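Long-range contacts in glucose 1-dehydrogenase (Haloferax mediterranei, PDB 2B5W), which catalyses the zinc-dependent oxidation of D-glucose and several other aldoses with NAD(+) or, preferably, NADP(+) as electron acceptor: residues T32-V37 with Q142-F147; F169-S174 with D195-E200; S174-L179 with M243-E248; L327-H332 with I348-E353. The protein carries 1 engineered substitution. All blocks are in the same frame, centred on the assembly; numbering follows the deposited sequence.

How the interactions relate
The four contacts divide into two groups by place and chemistry. Interactions 1 and 4, with centres about 9 Å apart, belong to one mixed sheet in which strands 27-37 and 349-353 are neighbours. Interactions 2 and 3, with centres about 11 Å apart, share Ser174 and belong to the parallel NADP-binding sheet and the loops that lead into its strands. Interaction 3 is the most buried, a parallel strand pair with apolar groups on both faces. Interaction 2 is partly buried and gathers oxygens round a potassium ion. Interaction 1 is a buried strand-to-loop contact with a single hydrogen bond, whereas the partly buried interaction 4 repeats parallel strand pairing, interrupted by a bulge, near the catalytic zinc.

Interaction 1: residues T32-V37 with Q142-F147; sequences TLRVGV and QAELGF
Arg34, on strand 27-37, reaches Glu144 in the loop leading to helix 149-164. The strand belongs to the GroES-like part of a zinc-containing alcohol dehydrogenase and carries a classic beta bulge, Leu33 and Arg34 both facing Val66; the loop makes a type I turn from Ala143 to Gly146. One hydrogen bond joins them: Arg34 NH1 donates to Glu144 O at 2.8 Å, bent to 134° at the hydrogen. The charges contribute less directly. Glu144 runs alongside the arginine, but its OE1 stays 4.5 Å from NH1, beyond a salt bridge, and the carboxylate and guanidinium planes are 88° apart. The ionic partner of Arg34 NE is instead Glu353. A leucine in place of Arg34 would probably leave Glu144 O without this donor and the Glu353 carboxylate without its counter-charge. Apolar packing completes the contact, with Leu33 CD1 4.3 Å from Ala143 CB and Arg34 CB 3.9 Å from Phe147 CD2. Phe147 sets its CG between backbone N and carbonyl carbon (chi1 62°), which lays the ring beside Gly36. A beta carbon on that glycine would crowd Phe147 CD1, and Phe147 CB already comes within 3.5 Å of Gly36 N.

Interaction 2: residues F169-S174 with D195-E200; sequences FDWDPS and DDKGYE. With K (potassium ion), chain E.
Pro173 packs against Tyr199 and Lys197 where two loops of the Rossmann-type nucleotide-binding domain meet, one entering strand 175-179 and the other strand 201-206; a potassium ion bridges them. The proline ring is central to the arrangement. Its CB lies 3.7 Å from Tyr199 CE1, approaching the phenol ring obliquely, while the same phenol ring meets Ser174 C at its edge. Pro173 CG also stands 3.7 Å above the plane of the Trp171 ring, offset toward the rim, so the proline touches both the indole and the tyrosine. The Lys197 chain, bent at chi2 (-81°) and chi4, crosses the indole at about a right angle and brings CE to 3.9 Å from Trp171 CZ3. Tyr199 OH is satisfied by Tyr163 of helix 149-164. An Asx turn, Asp195 OD1 accepting from Lys197 N, accompanies the type I turn Asp195-Gly198, whose last residue has the positive phi (70°) that favours glycine. Glu200 N donates to Ser174 O at 2.8 Å, tying the loops together as they run into adjacent strands. Four oxygens ligate the ion, three of them backbone carbonyls: Asp172 OD1 and Lys197 O bind it at 2.7 Å each, Gly198 O at 2.9 Å and Pro173 O at 2.6 Å.

Interaction 3: residues S174-L179 with M243-E248; sequences SSAFVL and MDFIYE
Phe177 and Met243 pack together beside two parallel strands, 175-179 and 245-248, at the middle of the Rossmann-type sheet; the strand axes are 4.7 Å apart and 11° from parallel. The tight part is the buried face bearing Phe177, Ile246, Leu179 and Glu248. Met243 CG sits 3.5 Å from Phe177 CB, and its sulfur makes an oblique Met-aromatic contact. Leu179 CD2 lies over the centre of the Phe177 ring, 3.4 Å above it, while CD1 of the same leucine touches Ile246 CG2. The other face, with Ala176, Phe245, Val178 and Tyr247, is covered by helices 149-164 and 183-194. Backbone bonds join the strands, Leu179 N to Tyr247 O being the shortest at 2.7 Å. Beyond the sheet, Glu248 OE1 is hydrogen-bonded to His288 NE2 of the second subunit.

Packing is looser at the partly exposed start, where Ser174 and Asp244 meet through polar atoms. An alanine in place of Asp244 would probably leave the amides of Ser174 and Ser175 without this acceptor and free the entry to the strand to shift. Asp244 OD2 takes Ser174 N from above the carboxylate plane at 2.8 Å, and Ser175 N on its anti side at 3.1 Å.

Interaction 4: residues L327-H332 with I348-E353; sequences LVTGVH and IKTAIE
His332 turns the edge of its imidazole toward the neighbouring strand: Ala351 O and Thr350 CG2 both lie near the ring plane, with Ala351 O 3.9 Å from His332 ND1. The CG of this histidine stands anti to its carbonyl carbon (chi1 -63°), and the ring swings back over Gly330, where a beta carbon would fall 2.5 Å from His332 CE1; the glycine makes that placement possible. Strands 328-332 and 349-353 run parallel, with axes 4.6 Å apart, but a beta bulge shifts the register between Val328 and Gly330. Thr329 occupies the bulge. Its OG1 accepts from Ile348 N at 2.9 Å, and its own N donates to Lys349 O. Regular pairing then resumes, ending with Glu353 N to His332 O at 2.8 Å. At the start, Leu327 CD1 meets Ile348 CG2 at 3.8 Å, the two side chains crossing at about a right angle where the preceding helix ends. Leu327 also lies alongside Lys349, whose chain bends at chi2 and carries NZ away to Glu64, a ligand of the catalytic zinc, and to Val37 O. The bonds from Lys349 N to Leu327 O and from Thr329 N to Lys349 O thus probably help to place a second-shell charge beside the metal site.

Interaction 1: residues T32-V37 with Q142-F147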
loop_
_atom_site.group_PDB
_atom_site.type_symbol
_atom_site.label_atom_id
_atom_site.label_comp_id
_atom_site.label_asym_id
_atom_site.label_seq_id
_atom_site.Cartn_x
_atom_site.Cartn_y
_atom_site.Cartn_z
ATOM N N THR A 32 -32.612 -11.797 -17.736
ATOM C CA THR A 32 -31.298 -12.421 -17.553
ATOM C C THR A 32 -30.902 -13.281 -18.737
ATOM O O THR A 32 -31.693 -14.103 -19.213
ATOM C CB THR A 32 -31.310 -13.250 -16.287
ATOM O OG1 THR A 32 -31.725 -12.395 -15.212
ATOM C CG2 THR A 32 -29.941 -13.763 -15.950
ATOM N N LEU A 33 -29.677 -13.082 -19.228
ATOM C CA LEU A 33 -29.120 -13.911 -20.308
ATOM C C LEU A 33 -28.284 -15.015 -19.653
ATOM O O LEU A 33 -28.657 -16.173 -19.699
ATOM C CB LEU A 33 -28.285 -13.081 -21.295
ATOM C CG LEU A 33 -29.111 -12.073 -22.072
ATOM C CD1 LEU A 33 -28.173 -11.053 -22.686
ATOM C CD2 LEU A 33 -29.918 -12.733 -23.150
ATOM N N ARG A 34 -27.151 -14.655 -19.032
ATOM C CA ARG A 34 -26.243 -15.608 -18.376
ATOM C C ARG A 34 -25.732 -15.056 -17.071
ATOM O O ARG A 34 -25.569 -13.846 -16.930
ATOM C CB ARG A 34 -25.047 -15.932 -19.279
ATOM C CG ARG A 34 -25.426 -16.741 -20.508
ATOM C CD ARG A 34 -24.304 -16.792 -21.541
ATOM N NE ARG A 34 -24.662 -17.733 -22.589
ATOM C CZ ARG A 34 -23.787 -18.318 -23.358
ATOM N NH1 ARG A 34 -22.509 -17.992 -23.289
ATOM N NH2 ARG A 34 -24.203 -19.236 -24.248
ATOM N N VAL A 35 -25.467 -15.932 -16.109
ATOM C CA VAL A 35 -24.890 -15.548 -14.829
ATOM C C VAL A 35 -23.750 -16.491 -14.525
ATOM O O VAL A 35 -23.899 -17.713 -14.574
ATOM C CB VAL A 35 -25.916 -15.583 -13.678
ATOM C CG1 VAL A 35 -25.300 -15.051 -12.411
ATOM C CG2 VAL A 35 -27.150 -14.828 -14.050
ATOM N N GLY A 36 -22.574 -15.944 -14.281
ATOM C CA GLY A 36 -21.411 -16.706 -13.933
ATOM C C GLY A 36 -21.389 -17.197 -12.506
ATOM O O GLY A 36 -22.130 -16.728 -11.649
ATOM N N VAL A 37 -20.536 -18.184 -12.271
ATOM C CA VAL A 37 -20.285 -18.757 -10.952
ATOM C C VAL A 37 -18.799 -18.573 -10.645
ATOM O O VAL A 37 -17.947 -18.725 -11.509
ATOM C CB VAL A 37 -20.647 -20.230 -10.965
ATOM C CG1 VAL A 37 -20.286 -20.907 -9.645
ATOM C CG2 VAL A 37 -22.135 -20.433 -11.277
ATOM N N GLN A 142 -20.560 -8.631 -26.610
ATOM C CA GLN A 142 -20.113 -9.155 -25.315
ATOM C C GLN A 142 -21.238 -9.806 -24.538
ATOM O O GLN A 142 -21.044 -10.226 -23.407
ATOM C CB GLN A 142 -19.423 -8.030 -24.509
ATOM C CG GLN A 142 -18.085 -7.659 -25.190
ATOM C CD GLN A 142 -17.312 -6.517 -24.518
ATOM O OE1 GLN A 142 -17.644 -6.112 -23.432
ATOM N NE2 GLN A 142 -16.268 -6.026 -25.200
ATOM N N ALA A 143 -22.412 -9.936 -25.137
ATOM C CA ALA A 143 -23.510 -10.598 -24.439
ATOM C C ALA A 143 -23.178 -12.039 -24.104
ATOM O O ALA A 143 -23.519 -12.470 -23.005
ATOM C CB ALA A 143 -24.757 -10.559 -25.241
ATOM N N GLU A 144 -22.616 -12.789 -25.059
ATOM C CA GLU A 144 -22.341 -14.211 -24.852
ATOM C C GLU A 144 -21.485 -14.450 -23.623
ATOM O O GLU A 144 -21.753 -15.323 -22.799
ATOM C CB GLU A 144 -21.709 -14.831 -26.130
ATOM C CG GLU A 144 -21.317 -16.291 -25.985
ATOM C CD GLU A 144 -20.471 -16.834 -27.118
ATOM O OE1 GLU A 144 -19.903 -17.941 -26.941
ATOM O OE2 GLU A 144 -20.367 -16.162 -28.162
ATOM N N LEU A 145 -20.426 -13.660 -23.484
ATOM C CA LEU A 145 -19.493 -13.824 -22.384
ATOM C C LEU A 145 -19.575 -12.652 -21.402
ATOM O O LEU A 145 -18.625 -12.398 -20.618
ATOM C CB LEU A 145 -18.085 -14.023 -22.887
ATOM C CG LEU A 145 -17.883 -15.240 -23.763
ATOM C CD1 LEU A 145 -16.395 -15.328 -24.168
ATOM C CD2 LEU A 145 -18.342 -16.529 -23.042
ATOM N N GLY A 146 -20.756 -12.041 -21.328
ATOM C CA GLY A 146 -20.903 -10.814 -20.534
ATOM C C GLY A 146 -20.801 -11.028 -19.039
ATOM O O GLY A 146 -20.553 -10.055 -18.273
ATOM N N PHE A 147 -21.000 -12.262 -18.595
ATOM C CA PHE A 147 -20.765 -12.644 -17.218
ATOM C C PHE A 147 -19.310 -12.520 -16.780
ATOM O O PHE A 147 -19.042 -12.707 -15.616
ATOM C CB PHE A 147 -21.318 -14.054 -16.952
ATOM C CG PHE A 147 -20.663 -15.121 -17.773
ATOM C CD1 PHE A 147 -19.505 -15.771 -17.327
ATOM C CD2 PHE A 147 -21.192 -15.504 -19.001
ATOM C CE1 PHE A 147 -18.910 -16.731 -18.124
ATOM C CE2 PHE A 147 -20.594 -16.431 -19.765
ATOM C CZ PHE A 147 -19.473 -17.065 -19.347
#

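Interaction 2: residues F169-S174 with D195-E200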
loop_
_atom_site.group_PDB
_atom_site.type_symbol
_atom_site.label_atom_id
_atom_site.label_comp_id
_atom_site.label_asym_id
_atom_site.label_seq_id
_atom_site.Cartn_x
_atom_site.Cartn_y
_atom_site.Cartn_z
ATOM N N PHE A 169 6.300 7.926 -7.936
ATOM C CA PHE A 169 7.617 7.777 -8.574
ATOM C C PHE A 169 7.443 7.195 -9.989
ATOM O O PHE A 169 6.349 6.874 -10.421
ATOM C CB PHE A 169 8.579 6.998 -7.678
ATOM C CG PHE A 169 8.275 5.536 -7.564
ATOM C CD1 PHE A 169 7.231 5.099 -6.750
ATOM C CD2 PHE A 169 9.051 4.585 -8.246
ATOM C CE1 PHE A 169 6.939 3.726 -6.634
ATOM C CE2 PHE A 169 8.782 3.243 -8.115
ATOM C CZ PHE A 169 7.724 2.799 -7.337
ATOM N N ASP A 170 8.548 7.099 -10.720
ATOM C CA ASP A 170 8.545 6.528 -12.063
ATOM C C ASP A 170 8.706 5.012 -11.929
ATOM O O ASP A 170 9.819 4.500 -11.763
ATOM C CB ASP A 170 9.653 7.150 -12.928
ATOM C CG ASP A 170 9.609 6.677 -14.383
ATOM O OD1 ASP A 170 8.601 6.030 -14.771
ATOM O OD2 ASP A 170 10.525 6.910 -15.201
ATOM N N TRP A 171 7.579 4.306 -11.945
ATOM C CA TRP A 171 7.573 2.869 -11.790
ATOM C C TRP A 171 7.317 2.292 -13.188
ATOM O O TRP A 171 6.333 2.632 -13.857
ATOM C CB TRP A 171 6.449 2.453 -10.846
ATOM C CG TRP A 171 6.393 0.996 -10.451
ATOM C CD1 TRP A 171 7.390 0.232 -9.879
ATOM C CD2 TRP A 171 5.258 0.136 -10.563
ATOM N NE1 TRP A 171 6.943 -1.043 -9.652
ATOM C CE2 TRP A 171 5.625 -1.127 -10.044
ATOM C CE3 TRP A 171 3.957 0.305 -11.059
ATOM C CZ2 TRP A 171 4.763 -2.198 -10.024
ATOM C CZ3 TRP A 171 3.118 -0.740 -11.021
ATOM C CH2 TRP A 171 3.515 -1.979 -10.494
ATOM N N ASP A 172 8.209 1.430 -13.617
ATOM C CA ASP A 172 8.077 0.799 -14.941
ATOM C C ASP A 172 8.400 -0.697 -14.751
ATOM O O ASP A 172 9.551 -1.143 -14.925
ATOM C CB ASP A 172 9.006 1.460 -15.935
ATOM C CG ASP A 172 8.967 0.809 -17.296
ATOM O OD1 ASP A 172 7.984 0.076 -17.620
ATOM O OD2 ASP A 172 9.900 0.981 -18.106
ATOM N N PRO A 173 7.391 -1.459 -14.368
ATOM C CA PRO A 173 7.590 -2.859 -14.007
ATOM C C PRO A 173 7.764 -3.772 -15.206
ATOM O O PRO A 173 7.268 -3.476 -16.307
ATOM C CB PRO A 173 6.291 -3.214 -13.293
ATOM C CG PRO A 173 5.257 -2.301 -13.902
ATOM C CD PRO A 173 5.980 -1.059 -14.204
ATOM N N SER A 174 8.463 -4.867 -14.978
ATOM C CA SER A 174 8.674 -5.887 -16.020
ATOM C C SER A 174 8.155 -7.259 -15.682
ATOM O O SER A 174 7.844 -8.015 -16.605
ATOM C CB SER A 174 10.162 -5.994 -16.357
ATOM O OG SER A 174 10.597 -4.767 -16.873
ATOM N N ASP A 195 -1.762 -5.687 -20.340
ATOM C CA ASP A 195 -1.765 -4.465 -19.559
ATOM C C ASP A 195 -0.843 -3.430 -20.199
ATOM O O ASP A 195 0.234 -3.769 -20.690
ATOM C CB ASP A 195 -1.357 -4.812 -18.111
ATOM C CG ASP A 195 -1.549 -3.688 -17.094
ATOM O OD1 ASP A 195 -1.070 -2.560 -17.293
ATOM O OD2 ASP A 195 -2.111 -3.936 -15.996
ATOM N N ASP A 196 -1.295 -2.173 -20.197
ATOM C CA ASP A 196 -0.511 -1.049 -20.704
ATOM C C ASP A 196 0.848 -0.868 -19.997
ATOM O O ASP A 196 1.725 -0.214 -20.551
ATOM C CB ASP A 196 -1.307 0.274 -20.583
ATOM C CG ASP A 196 -2.548 0.347 -21.501
ATOM O OD1 ASP A 196 -2.620 -0.353 -22.530
ATOM O OD2 ASP A 196 -3.498 1.126 -21.246
ATOM N N LYS A 197 1.046 -1.427 -18.787
ATOM C CA LYS A 197 2.349 -1.396 -18.129
ATOM C C LYS A 197 3.445 -2.136 -18.919
ATOM O O LYS A 197 4.652 -1.934 -18.660
ATOM C CB LYS A 197 2.293 -2.011 -16.726
ATOM C CG LYS A 197 1.465 -1.244 -15.694
ATOM C CD LYS A 197 2.195 -0.096 -15.108
ATOM C CE LYS A 197 1.315 0.742 -14.190
ATOM N NZ LYS A 197 0.330 1.559 -14.952
ATOM N N GLY A 198 3.062 -3.054 -19.796
ATOM C CA GLY A 198 4.036 -3.743 -20.633
ATOM C C GLY A 198 4.928 -4.703 -19.891
ATOM O O GLY A 198 6.172 -4.658 -19.974
ATOM N N TYR A 199 4.314 -5.587 -19.141
ATOM C CA TYR A 199 5.047 -6.663 -18.467
ATOM C C TYR A 199 5.666 -7.602 -19.497
ATOM O O TYR A 199 5.084 -7.845 -20.559
ATOM C CB TYR A 199 4.141 -7.495 -17.607
ATOM C CG TYR A 199 3.504 -6.707 -16.503
ATOM C CD1 TYR A 199 4.230 -6.405 -15.353
ATOM C CD2 TYR A 199 2.171 -6.319 -16.565
ATOM C CE1 TYR A 199 3.656 -5.674 -14.303
ATOM C CE2 TYR A 199 1.594 -5.584 -15.503
ATOM C CZ TYR A 199 2.353 -5.277 -14.382
ATOM O OH TYR A 199 1.813 -4.554 -13.302
ATOM N N GLU A 200 6.866 -8.044 -19.180
ATOM C CA GLU A 200 7.671 -8.900 -20.059
ATOM C C GLU A 200 7.637 -10.350 -19.610
ATOM O O GLU A 200 7.656 -11.253 -20.453
ATOM C CB GLU A 200 9.119 -8.380 -20.070
ATOM C CG GLU A 200 9.242 -6.949 -20.596
ATOM C CD GLU A 200 10.659 -6.415 -20.542
ATOM O OE1 GLU A 200 11.590 -7.182 -20.202
ATOM O OE2 GLU A 200 10.841 -5.219 -20.853
HETATM K K K E . 7.322 -2.348 -18.706
#

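Interaction 3: residues S174-L179 with M243-E248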
loop_
_atom_site.group_PDB
_atom_site.type_symbol
_atom_site.label_atom_id
_atom_site.label_comp_id
_atom_site.label_asym_id
_atom_site.label_seq_id
_atom_site.Cartn_x
_atom_site.Cartn_y
_atom_site.Cartn_z
ATOM N N SER A 174 8.463 -4.867 -14.978
ATOM C CA SER A 174 8.674 -5.887 -16.020
ATOM C C SER A 174 8.155 -7.259 -15.682
ATOM O O SER A 174 7.844 -8.015 -16.605
ATOM C CB SER A 174 10.162 -5.994 -16.357
ATOM O OG SER A 174 10.597 -4.767 -16.873
ATOM N N SER A 175 8.086 -7.622 -14.405
ATOM C CA SER A 175 7.628 -8.942 -13.991
ATOM C C SER A 175 6.343 -8.857 -13.201
ATOM O O SER A 175 6.175 -7.966 -12.358
ATOM C CB SER A 175 8.705 -9.705 -13.192
ATOM O OG SER A 175 9.181 -8.929 -12.089
ATOM N N ALA A 176 5.454 -9.829 -13.418
ATOM C CA ALA A 176 4.220 -9.943 -12.652
ATOM C C ALA A 176 3.907 -11.377 -12.302
ATOM O O ALA A 176 4.185 -12.273 -13.109
ATOM C CB ALA A 176 3.077 -9.326 -13.471
ATOM N N PHE A 177 3.320 -11.604 -11.130
ATOM C CA PHE A 177 3.141 -12.930 -10.541
ATOM C C PHE A 177 1.732 -12.937 -9.943
ATOM O O PHE A 177 1.410 -12.199 -8.984
ATOM C CB PHE A 177 4.210 -13.104 -9.463
ATOM C CG PHE A 177 4.275 -14.459 -8.775
ATOM C CD1 PHE A 177 3.784 -15.602 -9.372
ATOM C CD2 PHE A 177 4.962 -14.587 -7.559
ATOM C CE1 PHE A 177 3.938 -16.856 -8.781
ATOM C CE2 PHE A 177 5.084 -15.821 -6.940
ATOM C CZ PHE A 177 4.591 -16.978 -7.573
ATOM N N VAL A 178 0.888 -13.778 -10.496
ATOM C CA VAL A 178 -0.455 -13.951 -10.000
ATOM C C VAL A 178 -0.417 -15.174 -9.102
ATOM O O VAL A 178 0.056 -16.231 -9.500
ATOM C CB VAL A 178 -1.443 -14.213 -11.163
ATOM C CG1 VAL A 178 -2.817 -14.578 -10.639
ATOM C CG2 VAL A 178 -1.500 -13.027 -12.119
ATOM N N LEU A 179 -0.896 -15.038 -7.884
ATOM C CA LEU A 179 -0.988 -16.169 -6.980
ATOM C C LEU A 179 -2.401 -16.746 -7.059
ATOM O O LEU A 179 -3.387 -16.087 -6.705
ATOM C CB LEU A 179 -0.681 -15.766 -5.536
ATOM C CG LEU A 179 0.524 -14.892 -5.318
ATOM C CD1 LEU A 179 0.649 -14.539 -3.834
ATOM C CD2 LEU A 179 1.808 -15.420 -5.878
ATOM N N MET A 243 9.567 -10.075 -8.283
ATOM C CA MET A 243 8.353 -9.765 -9.039
ATOM C C MET A 243 7.971 -8.312 -8.763
ATOM O O MET A 243 7.738 -7.917 -7.602
ATOM C CB MET A 243 7.237 -10.711 -8.629
ATOM C CG MET A 243 7.549 -12.205 -8.804
ATOM S SD MET A 243 7.820 -12.542 -10.507
ATOM C CE MET A 243 8.418 -14.290 -10.409
ATOM N N ASP A 244 7.920 -7.487 -9.796
ATOM C CA ASP A 244 7.519 -6.093 -9.631
ATOM C C ASP A 244 6.090 -5.934 -9.163
ATOM O O ASP A 244 5.785 -4.990 -8.400
ATOM C CB ASP A 244 7.701 -5.331 -10.907
ATOM C CG ASP A 244 9.124 -5.281 -11.346
ATOM O OD1 ASP A 244 9.974 -4.824 -10.542
ATOM O OD2 ASP A 244 9.485 -5.670 -12.477
ATOM N N PHE A 245 5.216 -6.825 -9.607
ATOM C CA PHE A 245 3.803 -6.757 -9.271
ATOM C C PHE A 245 3.350 -8.147 -8.874
ATOM O O PHE A 245 3.642 -9.115 -9.590
ATOM C CB PHE A 245 2.945 -6.265 -10.436
ATOM C CG PHE A 245 1.505 -6.180 -10.086
ATOM C CD1 PHE A 245 1.095 -5.413 -8.997
ATOM C CD2 PHE A 245 0.536 -6.898 -10.761
ATOM C CE1 PHE A 245 -0.206 -5.361 -8.645
ATOM C CE2 PHE A 245 -0.766 -6.825 -10.397
ATOM C CZ PHE A 245 -1.125 -6.064 -9.310
ATOM N N ILE A 246 2.710 -8.265 -7.724
ATOM C CA ILE A 246 2.062 -9.505 -7.315
ATOM C C ILE A 246 0.575 -9.274 -7.110
ATOM O O ILE A 246 0.170 -8.283 -6.511
ATOM C CB ILE A 246 2.737 -10.049 -6.038
ATOM C CG1 ILE A 246 4.177 -10.432 -6.367
ATOM C CG2 ILE A 246 1.933 -11.222 -5.481
ATOM C CD1 ILE A 246 4.997 -10.931 -5.165
ATOM N N TYR A 247 -0.242 -10.161 -7.663
ATOM C CA TYR A 247 -1.676 -10.177 -7.454
ATOM C C TYR A 247 -2.035 -11.452 -6.752
ATOM O O TYR A 247 -1.886 -12.540 -7.320
ATOM C CB TYR A 247 -2.348 -10.136 -8.834
ATOM C CG TYR A 247 -3.833 -9.926 -8.870
ATOM C CD1 TYR A 247 -4.713 -10.974 -8.621
ATOM C CD2 TYR A 247 -4.371 -8.685 -9.210
ATOM C CE1 TYR A 247 -6.077 -10.804 -8.712
ATOM C CE2 TYR A 247 -5.748 -8.513 -9.276
ATOM C CZ TYR A 247 -6.584 -9.564 -9.026
ATOM O OH TYR A 247 -7.966 -9.456 -9.103
ATOM N N GLU A 248 -2.528 -11.328 -5.536
ATOM C CA GLU A 248 -2.909 -12.471 -4.736
ATOM C C GLU A 248 -4.380 -12.817 -4.903
ATOM O O GLU A 248 -5.251 -12.014 -4.640
ATOM C CB GLU A 248 -2.550 -12.216 -3.280
ATOM C CG GLU A 248 -2.996 -13.304 -2.322
ATOM C CD GLU A 248 -4.443 -13.192 -1.905
ATOM O OE1 GLU A 248 -4.879 -12.071 -1.512
ATOM O OE2 GLU A 248 -5.197 -14.193 -1.969
#

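Interaction 4: residues L327-H332 with I348-E353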
loop_
_atom_site.group_PDB
_atom_site.type_symbol
_atom_site.label_atom_id
_atom_site.label_comp_id
_atom_site.label_asym_id
_atom_site.label_seq_id
_atom_site.Cartn_x
_atom_site.Cartn_y
_atom_site.Cartn_z
ATOM N N LEU A 327 -10.950 -20.825 -20.871
ATOM C CA LEU A 327 -11.344 -20.411 -19.541
ATOM C C LEU A 327 -12.733 -20.886 -19.165
ATOM O O LEU A 327 -12.946 -21.338 -18.041
ATOM C CB LEU A 327 -11.279 -18.873 -19.438
ATOM C CG LEU A 327 -11.616 -18.303 -18.041
ATOM C CD1 LEU A 327 -10.458 -18.440 -17.112
ATOM C CD2 LEU A 327 -12.055 -16.823 -18.178
ATOM N N VAL A 328 -13.663 -20.729 -20.099
ATOM C CA VAL A 328 -15.081 -21.045 -19.873
ATOM C C VAL A 328 -15.314 -22.522 -20.229
ATOM O O VAL A 328 -15.457 -22.913 -21.397
ATOM C CB VAL A 328 -16.008 -20.090 -20.632
ATOM C CG1 VAL A 328 -17.465 -20.439 -20.298
ATOM C CG2 VAL A 328 -15.726 -18.658 -20.223
ATOM N N THR A 329 -15.314 -23.327 -19.184
ATOM C CA THR A 329 -15.367 -24.771 -19.346
ATOM C C THR A 329 -16.768 -25.297 -19.458
ATOM O O THR A 329 -16.958 -26.437 -19.915
ATOM C CB THR A 329 -14.587 -25.480 -18.241
ATOM O OG1 THR A 329 -14.967 -25.006 -16.961
ATOM C CG2 THR A 329 -13.083 -25.200 -18.311
ATOM N N GLY A 330 -17.765 -24.494 -19.089
ATOM C CA GLY A 330 -19.146 -24.907 -19.276
ATOM C C GLY A 330 -20.157 -23.799 -19.110
ATOM O O GLY A 330 -20.122 -23.115 -18.102
ATOM N N VAL A 331 -21.030 -23.641 -20.089
ATOM C CA VAL A 331 -22.202 -22.815 -19.981
ATOM C C VAL A 331 -23.382 -23.793 -20.016
ATOM O O VAL A 331 -23.504 -24.604 -20.941
ATOM C CB VAL A 331 -22.306 -21.793 -21.089
ATOM C CG1 VAL A 331 -23.535 -20.952 -20.874
ATOM C CG2 VAL A 331 -21.067 -20.864 -21.060
ATOM N N HIS A 332 -24.194 -23.739 -18.982
ATOM C CA HIS A 332 -25.246 -24.713 -18.755
ATOM C C HIS A 332 -26.584 -24.060 -18.812
ATOM O O HIS A 332 -26.833 -23.051 -18.142
ATOM C CB HIS A 332 -25.031 -25.362 -17.411
ATOM C CG HIS A 332 -23.753 -26.121 -17.352
ATOM N ND1 HIS A 332 -22.580 -25.586 -16.857
ATOM C CD2 HIS A 332 -23.442 -27.356 -17.810
ATOM C CE1 HIS A 332 -21.614 -26.483 -16.976
ATOM N NE2 HIS A 332 -22.106 -27.558 -17.560
ATOM N N ILE A 348 -13.207 -24.635 -14.635
ATOM C CA ILE A 348 -12.509 -23.376 -14.395
ATOM C C ILE A 348 -13.551 -22.275 -14.207
ATOM O O ILE A 348 -13.760 -21.826 -13.097
ATOM C CB ILE A 348 -11.522 -23.064 -15.500
ATOM C CG1 ILE A 348 -10.477 -24.182 -15.578
ATOM C CG2 ILE A 348 -10.858 -21.695 -15.234
ATOM C CD1 ILE A 348 -9.535 -24.047 -16.724
ATOM N N LYS A 349 -14.183 -21.845 -15.283
ATOM C CA LYS A 349 -15.273 -20.891 -15.205
ATOM C C LYS A 349 -16.538 -21.434 -15.854
ATOM O O LYS A 349 -16.483 -21.918 -16.969
ATOM C CB LYS A 349 -14.889 -19.601 -15.930
ATOM C CG LYS A 349 -15.920 -18.526 -15.859
ATOM C CD LYS A 349 -15.974 -18.018 -14.423
ATOM C CE LYS A 349 -16.888 -16.883 -14.242
ATOM N NZ LYS A 349 -16.844 -16.530 -12.806
ATOM N N THR A 350 -17.655 -21.292 -15.156
ATOM C CA THR A 350 -18.956 -21.738 -15.641
ATOM C C THR A 350 -19.955 -20.637 -15.535
ATOM O O THR A 350 -19.731 -19.660 -14.838
ATOM C CB THR A 350 -19.485 -22.906 -14.834
ATOM O OG1 THR A 350 -19.673 -22.505 -13.472
ATOM C CG2 THR A 350 -18.499 -24.089 -14.786
ATOM N N ALA A 351 -21.052 -20.804 -16.242
ATOM C CA ALA A 351 -22.187 -19.918 -16.157
ATOM C C ALA A 351 -23.453 -20.714 -16.400
ATOM O O ALA A 351 -23.404 -21.802 -16.944
ATOM C CB ALA A 351 -22.095 -18.800 -17.189
ATOM N N ILE A 352 -24.580 -20.125 -16.010
ATOM C CA ILE A 352 -25.911 -20.627 -16.297
ATOM C C ILE A 352 -26.602 -19.686 -17.264
ATOM O O ILE A 352 -26.642 -18.485 -17.046
ATOM C CB ILE A 352 -26.741 -20.739 -15.018
ATOM C CG1 ILE A 352 -26.047 -21.719 -14.053
ATOM C CG2 ILE A 352 -28.171 -21.213 -15.348
ATOM C CD1 ILE A 352 -26.540 -21.652 -12.620
ATOM N N GLU A 353 -27.170 -20.249 -18.316
ATOM C CA GLU A 353 -27.900 -19.513 -19.321
ATOM C C GLU A 353 -29.392 -19.584 -19.026
ATOM O O GLU A 353 -29.984 -20.667 -19.082
ATOM C CB GLU A 353 -27.616 -20.064 -20.712
ATOM C CG GLU A 353 -28.365 -19.316 -21.814
ATOM C CD GLU A 353 -27.855 -19.662 -23.167
ATOM O OE1 GLU A 353 -28.320 -20.666 -23.728
ATOM O OE2 GLU A 353 -27.022 -18.894 -23.681
#